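Local coordinates for protein beta-lactamase (Burkholderia cenocepacia, PDB 5E2G) that probably hydrolyses beta-lactams to substituted beta-amino acids, as a member of the class C beta-lactamase family, at residues Y274-A277 with L278-L282. Residues are numbered along the deposited sequence; the frame is centred on the assembly and turned at random.
Sequences YPVA and LPTLL
V276 and L281 meet through their side-chain ends, CG2 of V276 lying 3.6 Å from CD2 of L281, where the chain leaves a loop and enters helix 278-284. Starting from V276 CB, which points at the helix, the two branches part. With chi1 at 49° placing CG1 between the backbone N and the carbonyl carbon, CG2 falls anti to the N and is the methyl that does the touching: it reaches L281 CD2 and CG on one flank and, at 3.9 Å, both CB and CG2 of T280. CG1 turns aside from the helix. The V276 and L281 side chains lie almost perpendicular, and the valine methyl rests against the outer half of the leucine, at CG and CD2. W310 of strand 309-316 touches both residues, evidence that this apolar patch faces the main sheet.

The backbone link is made by A277, the N-cap residue. Its O accepts from T280 N at 2.9 Å, but the N-H...O angle of 130° shows a bent bond, and the donor stands 52° out of the carbonyl plane. A second bond from L281 N to A277 O, 3.5 Å long, is weak. P279 has no N-H to give; its ring CD instead packs 3.8 Å from A277 CB. Near A277 CB, a water lies 3.2 Å from T280 OG1 and accepts from A277 N, although that second separation is improbably short and its detail doubtful.

Helix 344-357 supplies the neighbouring wall: Y352 touches L278 and L281, and its OH is hydrogen-bonded to V276 O. Taken together, the geometry describes a helix N-terminus with proline in the first turn, following the short loop, cis before P275, that leaves strand 270-273, and packed beside the antiparallel sheet of the serine beta-lactamase fold.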
loop_
_atom_site.group_PDB
_atom_site.type_symbol
_atom_site.label_atom_id
_atom_site.label_comp_id
_atom_site.label_asym_id
_atom_site.label_seq_id
_atom_site.Cartn_x
_atom_site.Cartn_y
_atom_site.Cartn_z
ATOM N N TYR A 274 12.364 10.646 -11.152
ATOM C CA TYR A 274 13.468 9.719 -11.366
ATOM C C TYR A 274 14.393 10.238 -12.467
ATOM O O TYR A 274 13.914 10.708 -13.496
ATOM C CB TYR A 274 12.956 8.335 -11.731
ATOM C CG TYR A 274 14.057 7.307 -11.818
ATOM C CD1 TYR A 274 14.480 6.624 -10.685
ATOM C CD2 TYR A 274 14.689 7.029 -13.029
ATOM C CE1 TYR A 274 15.488 5.688 -10.752
ATOM C CE2 TYR A 274 15.706 6.093 -13.102
ATOM C CZ TYR A 274 16.099 5.426 -11.960
ATOM O OH TYR A 274 17.103 4.487 -12.012
ATOM N N PRO A 275 15.722 10.155 -12.262
ATOM C CA PRO A 275 16.483 9.585 -11.135
ATOM C C PRO A 275 16.296 10.345 -9.822
ATOM O O PRO A 275 16.027 11.546 -9.847
ATOM C CB PRO A 275 17.942 9.688 -11.603
ATOM C CG PRO A 275 17.879 9.981 -13.069
ATOM C CD PRO A 275 16.611 10.735 -13.279
ATOM N N VAL A 276 16.451 9.657 -8.692
ATOM C CA VAL A 276 16.118 10.200 -7.381
ATOM C C VAL A 276 17.317 10.035 -6.453
ATOM O O VAL A 276 17.920 8.955 -6.403
ATOM C CB VAL A 276 14.868 9.506 -6.803
ATOM C CG1 VAL A 276 15.007 7.988 -6.910
ATOM C CG2 VAL A 276 14.613 9.944 -5.366
ATOM N N ALA A 277 17.665 11.105 -5.726
ATOM C CA ALA A 277 18.752 11.044 -4.751
ATOM C C ALA A 277 18.256 10.423 -3.461
ATOM O O ALA A 277 17.110 10.638 -3.057
ATOM C CB ALA A 277 19.317 12.435 -4.462
ATOM N N LEU A 278 19.119 9.649 -2.811
ATOM C CA LEU A 278 18.695 8.994 -1.573
ATOM C C LEU A 278 18.158 9.969 -0.526
ATOM O O LEU A 278 17.105 9.675 0.063
ATOM C CB LEU A 278 19.836 8.140 -1.004
ATOM C CG LEU A 278 19.442 7.432 0.302
ATOM C CD1 LEU A 278 18.224 6.550 0.093
ATOM C CD2 LEU A 278 20.605 6.627 0.874
ATOM N N PRO A 279 18.788 11.126 -0.257
ATOM C CA PRO A 279 18.186 12.060 0.709
ATOM C C PRO A 279 16.746 12.408 0.380
ATOM O O PRO A 279 15.956 12.670 1.292
ATOM C CB PRO A 279 19.101 13.288 0.630
ATOM C CG PRO A 279 20.395 12.771 0.124
ATOM C CD PRO A 279 20.061 11.649 -0.797
ATOM N N THR A 280 16.372 12.401 -0.900
ATOM C CA THR A 280 14.986 12.675 -1.251
ATOM C C THR A 280 14.065 11.597 -0.705
ATOM O O THR A 280 13.003 11.900 -0.147
ATOM C CB THR A 280 14.834 12.789 -2.764
ATOM O OG1 THR A 280 15.525 13.950 -3.218
ATOM C CG2 THR A 280 13.388 12.932 -3.119
ATOM N N LEU A 281 14.468 10.332 -0.835
ATOM C CA LEU A 281 13.643 9.230 -0.351
ATOM C C LEU A 281 13.632 9.174 1.162
ATOM O O LEU A 281 12.587 8.927 1.771
ATOM C CB LEU A 281 14.152 7.908 -0.915
ATOM C CG LEU A 281 14.156 7.811 -2.435
ATOM C CD1 LEU A 281 14.778 6.502 -2.856
ATOM C CD2 LEU A 281 12.738 7.931 -2.981
ATOM N N LEU A 282 14.791 9.388 1.787
ATOM C CA LEU A 282 14.843 9.384 3.240
ATOM C C LEU A 282 13.925 10.455 3.814
ATOM O O LEU A 282 13.157 10.189 4.743
ATOM C CB LEU A 282 16.287 9.581 3.719
ATOM C CG LEU A 282 17.333 8.600 3.173
ATOM C CD1 LEU A 282 18.732 9.014 3.550
ATOM C CD2 LEU A 282 17.069 7.191 3.649
HETATM O O HOH W 1 16.789 13.348 -6.069
#